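Local coordinates for protein mevalonate diphosphate decarboxylase (Legionella pneumophila, PDB 3LTO) that probably catalyses the ATP-dependent decarboxylation of mevalonate diphosphate to isopentenyl diphosphate, the step that ends the classical mevalonate pathway, at residues S265-F270 with P278-D283; V288-R293 with R301-D306. All blocks are in the same frame, centred on the assembly; numbering follows the deposited sequence.

Contact 1 (S265-F270 with P278-D283); sequences SVIEKF and PVVTMD
Ile267 on helix 265-270 meets Val280 and Pro278 through one methyl group, CG2. That methyl lies 4.0 Å from Val280 CG2, the two side chains running obliquely past each other, and 4.3 Å from Pro278 CG, at the corner of the pyrrolidine ring. With Ile267 CG2 anti to the backbone N (the CG1 branch has chi1 -69°), the short branch is sent to the strand, while CG1 and CD1 run on beside it to Leu290 of the adjoining strand. Val280 presents CG2, the methyl beside its own backbone N, its CG1 being the branch anti to that nitrogen (chi1 -175°). All three touching residues are buried, and the meeting is purely apolar, at ordinary van der Waals distance for the methyl pair and slightly wider at the proline.

Phe270, nearly one helical turn on, also has its CB toward the strand segment, but Phe270 CD2 stays 4.7 Å from Pro278 CD; its ring instead meets Phe303 edge-to-face. Farther out, Trp271 NE1 hydrogen-bonds Pro278 O, tying the start of the strand segment to the helix at the point where the chain turns back. Val279 faces the other side of the sheet, against Trp228 and Ile231 of helix 228-247. The arrangement is an alpha-beta hairpin: helix 258-274 folds back onto the edge strand that follows it, within the C-terminal domain of the GHMP superfamily fold.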
ATOM      1  N   SER A 265      28.938 -24.933  -4.685  1.00 10.60           N
ATOM      2  CA  SER A 265      28.931 -26.322  -5.134  1.00 11.88           C
ATOM      3  C   SER A 265      29.085 -27.249  -3.934  1.00 12.94           C
ATOM      4  O   SER A 265      28.445 -28.296  -3.857  1.00 15.30           O
ATOM      5  CB  SER A 265      30.083 -26.562  -6.112  1.00 15.37           C
ATOM      6  OG  SER A 265      30.164 -27.924  -6.487  1.00 16.92           O
ATOM      7  N   VAL A 266      29.939 -26.859  -2.996  1.00 12.37           N
ATOM      8  CA  VAL A 266      30.151 -27.663  -1.804  1.00 12.35           C
ATOM      9  C   VAL A 266      28.861 -27.749  -0.990  1.00 11.56           C
ATOM     10  O   VAL A 266      28.496 -28.814  -0.496  1.00 12.61           O
ATOM     11  CB  VAL A 266      31.290 -27.074  -0.937  1.00 12.22           C
ATOM     12  CG1 VAL A 266      31.261 -27.667   0.461  1.00 12.48           C
ATOM     13  CG2 VAL A 266      32.638 -27.375  -1.591  1.00 11.82           C
ATOM     14  N   ILE A 267      28.160 -26.632  -0.860  1.00 11.63           N
ATOM     15  CA  ILE A 267      26.916 -26.628  -0.104  1.00 11.54           C
ATOM     16  C   ILE A 267      25.895 -27.575  -0.740  1.00 11.63           C
ATOM     17  O   ILE A 267      25.192 -28.294  -0.034  1.00 10.48           O
ATOM     18  CB  ILE A 267      26.328 -25.192  -0.004  1.00 10.98           C
ATOM     19  CG1 ILE A 267      27.227 -24.334   0.889  1.00 10.62           C
ATOM     20  CG2 ILE A 267      24.925 -25.236   0.569  1.00  9.11           C
ATOM     21  CD1 ILE A 267      26.937 -22.849   0.823  1.00 10.56           C
ATOM     22  N   GLU A 268      25.821 -27.584  -2.068  1.00 12.31           N
ATOM     23  CA  GLU A 268      24.886 -28.460  -2.762  1.00 15.13           C
ATOM     24  C   GLU A 268      25.222 -29.915  -2.464  1.00 15.84           C
ATOM     25  O   GLU A 268      24.346 -30.699  -2.104  1.00 17.25           O
ATOM     26  CB  GLU A 268      24.944 -28.233  -4.270  1.00 15.10           C
ATOM     27  CG  GLU A 268      24.490 -26.883  -4.722  1.00 18.17           C
ATOM     28  CD  GLU A 268      24.484 -26.758  -6.232  1.00 18.60           C
ATOM     29  OE1 GLU A 268      25.565 -26.858  -6.849  1.00 20.91           O
ATOM     30  OE2 GLU A 268      23.395 -26.563  -6.803  1.00 20.40           O
ATOM     31  N   LYS A 269      26.494 -30.269  -2.625  1.00 16.69           N
ATOM     32  CA  LYS A 269      26.935 -31.632  -2.364  1.00 17.45           C
ATOM     33  C   LYS A 269      26.656 -31.980  -0.906  1.00 17.81           C
ATOM     34  O   LYS A 269      26.257 -33.101  -0.600  1.00 16.88           O
ATOM     35  CB  LYS A 269      28.433 -31.784  -2.657  1.00 18.49           C
ATOM     36  CG  LYS A 269      28.810 -31.747  -4.134  1.00 20.31           C
ATOM     37  CD  LYS A 269      30.330 -31.784  -4.307  1.00 23.07           C
ATOM     38  CE  LYS A 269      30.757 -31.755  -5.771  1.00 25.29           C
ATOM     39  NZ  LYS A 269      30.371 -33.000  -6.499  1.00 27.93           N
ATOM     40  N   PHE A 270      26.873 -31.018  -0.008  1.00 17.39           N
ATOM     41  CA  PHE A 270      26.620 -31.244   1.415  1.00 16.84           C
ATOM     42  C   PHE A 270      25.148 -31.604   1.599  1.00 16.34           C
ATOM     43  O   PHE A 270      24.828 -32.558   2.299  1.00 14.83           O
ATOM     44  CB  PHE A 270      26.943 -29.991   2.238  1.00 15.06           C
ATOM     45  CG  PHE A 270      26.801 -30.191   3.724  1.00 17.01           C
ATOM     46  CD1 PHE A 270      27.800 -30.838   4.454  1.00 15.67           C
ATOM     47  CD2 PHE A 270      25.663 -29.745   4.396  1.00 15.01           C
ATOM     48  CE1 PHE A 270      27.670 -31.037   5.831  1.00 13.47           C
ATOM     49  CE2 PHE A 270      25.527 -29.942   5.773  1.00 13.17           C
ATOM     50  CZ  PHE A 270      26.533 -30.588   6.489  1.00 13.13           C
ATOM     51  N   PRO A 278      21.671 -25.762   5.082  1.00 12.08           N
ATOM     52  CA  PRO A 278      21.267 -24.378   5.297  1.00 10.74           C
ATOM     53  C   PRO A 278      20.509 -23.744   4.135  1.00 10.74           C
ATOM     54  O   PRO A 278      20.568 -24.209   2.996  1.00 10.61           O
ATOM     55  CB  PRO A 278      22.598 -23.688   5.522  1.00 10.97           C
ATOM     56  CG  PRO A 278      23.456 -24.359   4.502  1.00 10.80           C
ATOM     57  CD  PRO A 278      23.080 -25.830   4.649  1.00 11.82           C
ATOM     58  N   VAL A 279      19.780 -22.679   4.440  1.00 10.53           N
ATOM     59  CA  VAL A 279      19.085 -21.934   3.413  1.00  9.15           C
ATOM     60  C   VAL A 279      20.186 -20.951   3.015  1.00 10.39           C
ATOM     61  O   VAL A 279      20.924 -20.462   3.877  1.00  8.01           O
ATOM     62  CB  VAL A 279      17.853 -21.214   3.989  1.00 10.73           C
ATOM     63  CG1 VAL A 279      17.417 -20.089   3.062  1.00  9.91           C
ATOM     64  CG2 VAL A 279      16.719 -22.224   4.173  1.00  9.00           C
ATOM     65  N   VAL A 280      20.312 -20.687   1.718  1.00  9.23           N
ATOM     66  CA  VAL A 280      21.358 -19.815   1.207  1.00  8.99           C
ATOM     67  C   VAL A 280      20.849 -18.668   0.347  1.00  9.12           C
ATOM     68  O   VAL A 280      19.931 -18.841  -0.452  1.00  8.87           O
ATOM     69  CB  VAL A 280      22.374 -20.643   0.371  1.00  8.90           C
ATOM     70  CG1 VAL A 280      23.541 -19.769  -0.071  1.00  5.25           C
ATOM     71  CG2 VAL A 280      22.862 -21.831   1.192  1.00  8.23           C
ATOM     72  N   THR A 281      21.453 -17.495   0.526  1.00  9.92           N
ATOM     73  CA  THR A 281      21.094 -16.318  -0.252  1.00 11.96           C
ATOM     74  C   THR A 281      22.298 -15.423  -0.407  1.00 11.74           C
ATOM     75  O   THR A 281      23.283 -15.552   0.321  1.00  9.93           O
ATOM     76  CB  THR A 281      20.038 -15.433   0.414  1.00 13.33           C
ATOM     77  OG1 THR A 281      19.270 -16.197   1.343  1.00 22.40           O
ATOM     78  CG2 THR A 281      19.131 -14.864  -0.628  1.00 10.90           C
HETATM   79  N   MSE A 282      22.170 -14.498  -1.353  1.00 10.85           N
HETATM   80  CA  MSE A 282      23.181 -13.511  -1.660  1.00 12.43           C
HETATM   81  C   MSE A 282      22.486 -12.219  -2.070  1.00 12.52           C
HETATM   82  O   MSE A 282      21.424 -12.249  -2.687  1.00 10.66           O
HETATM   83  CB  MSE A 282      24.040 -13.947  -2.837  1.00 14.11           C
HETATM   84  CG  MSE A 282      24.833 -15.217  -2.658  1.00 17.11           C
HETATM   85 SE   MSE A 282      26.047 -15.417  -4.162  1.00 25.06          SE
HETATM   86  CE  MSE A 282      27.498 -14.295  -3.525  1.00 21.17           C
ATOM     87  N   ASP A 283      23.091 -11.087  -1.726  1.00 13.14           N
ATOM     88  CA  ASP A 283      22.557  -9.788  -2.123  1.00 13.73           C
ATOM     89  C   ASP A 283      23.448  -9.287  -3.253  1.00 11.71           C
ATOM     90  O   ASP A 283      24.224 -10.057  -3.811  1.00  9.39           O
ATOM     91  CB  ASP A 283      22.592  -8.810  -0.951  1.00 17.75           C
ATOM     92  CG  ASP A 283      21.590  -9.166   0.121  1.00 23.22           C
ATOM     93  OD1 ASP A 283      20.442  -9.525  -0.242  1.00 23.89           O
ATOM     94  OD2 ASP A 283      21.945  -9.078   1.319  1.00 27.25           O
TER

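Contact 2 (V288-R293 with R301-D306)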
ATOM      1  N   VAL A 288      28.293 -14.698   1.028  1.00  8.01           N
ATOM      2  CA  VAL A 288      27.273 -15.727   0.915  1.00  8.41           C
ATOM      3  C   VAL A 288      26.670 -15.941   2.296  1.00  8.52           C
ATOM      4  O   VAL A 288      27.392 -16.193   3.260  1.00  9.67           O
ATOM      5  CB  VAL A 288      27.862 -17.061   0.396  1.00  9.14           C
ATOM      6  CG1 VAL A 288      26.795 -18.146   0.430  1.00  9.36           C
ATOM      7  CG2 VAL A 288      28.377 -16.885  -1.033  1.00  7.92           C
ATOM      8  N   HIS A 289      25.347 -15.835   2.380  1.00  7.52           N
ATOM      9  CA  HIS A 289      24.646 -15.997   3.645  1.00  9.28           C
ATOM     10  C   HIS A 289      24.057 -17.377   3.866  1.00 10.12           C
ATOM     11  O   HIS A 289      23.417 -17.964   2.988  1.00  9.24           O
ATOM     12  CB  HIS A 289      23.525 -14.959   3.768  1.00  8.86           C
ATOM     13  CG  HIS A 289      24.013 -13.545   3.762  1.00  9.84           C
ATOM     14  ND1 HIS A 289      24.033 -12.760   4.894  1.00 10.76           N
ATOM     15  CD2 HIS A 289      24.554 -12.795   2.774  1.00  8.72           C
ATOM     16  CE1 HIS A 289      24.568 -11.587   4.604  1.00 10.31           C
ATOM     17  NE2 HIS A 289      24.893 -11.584   3.324  1.00 10.99           N
ATOM     18  N   LEU A 290      24.286 -17.887   5.066  1.00 10.46           N
ATOM     19  CA  LEU A 290      23.766 -19.175   5.465  1.00 11.03           C
ATOM     20  C   LEU A 290      22.748 -18.942   6.578  1.00 11.32           C
ATOM     21  O   LEU A 290      22.950 -18.095   7.446  1.00 11.69           O
ATOM     22  CB  LEU A 290      24.886 -20.073   5.993  1.00 12.02           C
ATOM     23  CG  LEU A 290      26.087 -20.402   5.102  1.00 13.05           C
ATOM     24  CD1 LEU A 290      26.926 -21.472   5.797  1.00 11.44           C
ATOM     25  CD2 LEU A 290      25.610 -20.910   3.735  1.00 14.60           C
ATOM     26  N   LEU A 291      21.653 -19.695   6.534  1.00 12.29           N
ATOM     27  CA  LEU A 291      20.604 -19.622   7.543  1.00 12.35           C
ATOM     28  C   LEU A 291      20.287 -21.049   7.949  1.00 12.63           C
ATOM     29  O   LEU A 291      19.982 -21.894   7.100  1.00 13.47           O
ATOM     30  CB  LEU A 291      19.352 -18.937   6.984  1.00 11.75           C
ATOM     31  CG  LEU A 291      19.467 -17.422   6.808  1.00 11.64           C
ATOM     32  CD1 LEU A 291      18.215 -16.884   6.134  1.00 11.21           C
ATOM     33  CD2 LEU A 291      19.667 -16.769   8.171  1.00  9.79           C
ATOM     34  N   TYR A 292      20.382 -21.315   9.247  1.00 13.65           N
ATOM     35  CA  TYR A 292      20.132 -22.642   9.803  1.00 13.23           C
ATOM     36  C   TYR A 292      19.009 -22.562  10.817  1.00 14.09           C
ATOM     37  O   TYR A 292      18.808 -21.524  11.441  1.00 13.24           O
ATOM     38  CB  TYR A 292      21.373 -23.159  10.537  1.00 12.34           C
ATOM     39  CG  TYR A 292      22.536 -23.582   9.673  1.00 10.53           C
ATOM     40  CD1 TYR A 292      22.574 -24.848   9.096  1.00  9.40           C
ATOM     41  CD2 TYR A 292      23.623 -22.733   9.474  1.00 10.17           C
ATOM     42  CE1 TYR A 292      23.668 -25.260   8.344  1.00 11.58           C
ATOM     43  CE2 TYR A 292      24.726 -23.137   8.726  1.00  9.46           C
ATOM     44  CZ  TYR A 292      24.741 -24.400   8.166  1.00 10.91           C
ATOM     45  OH  TYR A 292      25.831 -24.810   7.435  1.00 12.47           O
ATOM     46  N   ARG A 293      18.289 -23.667  10.982  1.00 14.44           N
ATOM     47  CA  ARG A 293      17.215 -23.737  11.961  1.00 15.99           C
ATOM     48  C   ARG A 293      17.856 -23.802  13.347  1.00 15.85           C
ATOM     49  O   ARG A 293      19.008 -24.209  13.482  1.00 15.24           O
ATOM     50  CB  ARG A 293      16.376 -24.997  11.744  1.00 17.92           C
ATOM     51  CG  ARG A 293      15.497 -24.974  10.517  1.00 19.05           C
ATOM     52  CD  ARG A 293      14.584 -26.190  10.473  1.00 19.88           C
ATOM     53  NE  ARG A 293      15.106 -27.230   9.594  1.00 25.34           N
ATOM     54  CZ  ARG A 293      16.005 -28.136   9.948  1.00 24.91           C
ATOM     55  NH1 ARG A 293      16.482 -28.150  11.179  1.00 27.60           N
ATOM     56  NH2 ARG A 293      16.448 -29.008   9.057  1.00 26.03           N
ATOM     57  N   ARG A 301      27.806 -26.515  12.722  1.00 16.03           N
ATOM     58  CA  ARG A 301      29.178 -26.625  13.198  1.00 16.00           C
ATOM     59  C   ARG A 301      29.915 -27.685  12.378  1.00 14.85           C
ATOM     60  O   ARG A 301      31.103 -27.545  12.083  1.00 13.82           O
ATOM     61  CB  ARG A 301      29.196 -26.986  14.689  1.00 16.95           C
ATOM     62  CG  ARG A 301      30.592 -27.110  15.290  1.00 17.80           C
ATOM     63  CD  ARG A 301      30.548 -27.363  16.805  1.00 20.81           C
ATOM     64  NE  ARG A 301      31.823 -27.879  17.309  1.00 24.58           N
ATOM     65  CZ  ARG A 301      32.992 -27.250  17.197  1.00 27.68           C
ATOM     66  NH1 ARG A 301      33.059 -26.067  16.598  1.00 30.99           N
ATOM     67  NH2 ARG A 301      34.102 -27.809  17.665  1.00 25.43           N
ATOM     68  N   GLN A 302      29.204 -28.739  11.995  1.00 13.63           N
ATOM     69  CA  GLN A 302      29.806 -29.804  11.197  1.00 14.50           C
ATOM     70  C   GLN A 302      30.194 -29.294   9.802  1.00 13.74           C
ATOM     71  O   GLN A 302      31.247 -29.635   9.275  1.00 10.85           O
ATOM     72  CB  GLN A 302      28.833 -30.985  11.082  1.00 17.46           C
ATOM     73  CG  GLN A 302      29.318 -32.125  10.195  1.00 23.64           C
ATOM     74  CD  GLN A 302      28.307 -33.262  10.091  1.00 27.80           C
ATOM     75  OE1 GLN A 302      28.518 -34.229   9.352  1.00 31.42           O
ATOM     76  NE2 GLN A 302      27.209 -33.155  10.834  1.00 27.41           N
ATOM     77  N   PHE A 303      29.341 -28.471   9.203  1.00 14.05           N
ATOM     78  CA  PHE A 303      29.640 -27.936   7.879  1.00 14.06           C
ATOM     79  C   PHE A 303      30.772 -26.901   7.938  1.00 13.66           C
ATOM     80  O   PHE A 303      31.640 -26.865   7.068  1.00 13.30           O
ATOM     81  CB  PHE A 303      28.383 -27.315   7.256  1.00 13.26           C
ATOM     82  CG  PHE A 303      28.616 -26.744   5.892  1.00 13.25           C
ATOM     83  CD1 PHE A 303      29.018 -25.420   5.737  1.00 12.04           C
ATOM     84  CD2 PHE A 303      28.511 -27.547   4.762  1.00 13.12           C
ATOM     85  CE1 PHE A 303      29.317 -24.902   4.476  1.00 12.22           C
ATOM     86  CE2 PHE A 303      28.810 -27.039   3.488  1.00 15.06           C
ATOM     87  CZ  PHE A 303      29.215 -25.713   3.350  1.00 14.22           C
ATOM     88  N   LYS A 304      30.758 -26.057   8.963  1.00 12.73           N
ATOM     89  CA  LYS A 304      31.794 -25.047   9.123  1.00 13.98           C
ATOM     90  C   LYS A 304      33.137 -25.747   9.307  1.00 14.97           C
ATOM     91  O   LYS A 304      34.145 -25.372   8.698  1.00 14.47           O
ATOM     92  CB  LYS A 304      31.492 -24.178  10.347  1.00 14.24           C
ATOM     93  CG  LYS A 304      32.579 -23.171  10.709  1.00 14.99           C
ATOM     94  CD  LYS A 304      32.147 -22.328  11.897  1.00 16.07           C
ATOM     95  CE  LYS A 304      33.129 -21.202  12.179  1.00 20.62           C
ATOM     96  NZ  LYS A 304      32.577 -20.185  13.141  1.00 21.41           N
ATOM     97  N   SER A 305      33.137 -26.772  10.152  1.00 13.19           N
ATOM     98  CA  SER A 305      34.343 -27.534  10.431  1.00 14.22           C
ATOM     99  C   SER A 305      34.860 -28.237   9.184  1.00 14.70           C
ATOM    100  O   SER A 305      36.021 -28.081   8.810  1.00 13.87           O
ATOM    101  CB  SER A 305      34.071 -28.587  11.517  1.00 15.76           C
ATOM    102  OG  SER A 305      33.710 -27.988  12.755  1.00 17.55           O
ATOM    103  N   ASP A 306      33.986 -28.998   8.535  1.00 14.64           N
ATOM    104  CA  ASP A 306      34.382 -29.760   7.360  1.00 17.48           C
ATOM    105  C   ASP A 306      34.571 -29.010   6.041  1.00 16.46           C
ATOM    106  O   ASP A 306      35.259 -29.513   5.151  1.00 15.45           O
ATOM    107  CB  ASP A 306      33.409 -30.930   7.127  1.00 17.35           C
ATOM    108  CG  ASP A 306      33.391 -31.920   8.279  1.00 18.81           C
ATOM    109  OD1 ASP A 306      34.374 -31.978   9.046  1.00 20.57           O
ATOM    110  OD2 ASP A 306      32.393 -32.657   8.413  1.00 22.22           O
TER
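Tyr292 reaches over the start of the Phe303 side chain with its hydroxyl end: OH lies 3.6 Å from Phe303 CB and 3.7 Å from both CG and CD1. The two side chains cross at about a right angle, and the oxygen comes to the phenyl ring obliquely, so the approach is a van der Waals one and no ring stack. Tyr292 CG sits beside the backbone N (chi1 -73°), and its long ring carries the hydroxyl from the strand to the helix; Tyr292 CA and Arg301 CA, the nearest backbone pair there, are 10.5 Å apart. Phe303 comes to meet it with CG anti to its own backbone N (chi1 -180°), which stretches the ring away from the helix axis.

Leu290, two residues earlier and so on the same face of the strand, adds a looser contact, CD1 to Phe303 CE1 at 4.4 Å. Phe303 thus bears on both side chains, and its ring is held further by Val266 and Ile267 of helix 258-274.

Within the helix, Ser305 OG folds back to Arg301 O at 2.7 Å. The same carbonyl accepts Ser305 N at 2.9 Å from the opposite face of its plane, so two donors of one residue hold it; Ser305 itself is exposed, as is Arg301. With Phe303 facing Leu290 and Tyr292, helix 297-308 lays its buried side against an inner strand of the four-stranded antiparallel sheet. This is helix-on-sheet packing in the alpha/beta C-terminal domain, a layered build known from GHMP-family enzymes.

In the fold
Contacts 1 and 2 are both buried, and both set a helix against the same face of one antiparallel sheet. Contact 1 uses the edge strand 279-281 and the helix before it; contact 2 uses the neighbouring strand 288-292 and the helix after it. Backbone hydrogen bonds join the two strands, Val279 N to Leu291 O and Thr281 O to His289 N, while Pro278 packs on the Tyr292 ring. Contact 1 is wholly apolar, methyl against aliphatic carbon, whereas contact 2 is mainly so, with a leucine methyl beside the Phe303 ring but a phenol oxygen at its closest approach. Both helices turn other residues to solvent, Lys269 in contact 1 and Arg301, Ser305 and Asp306 in contact 2.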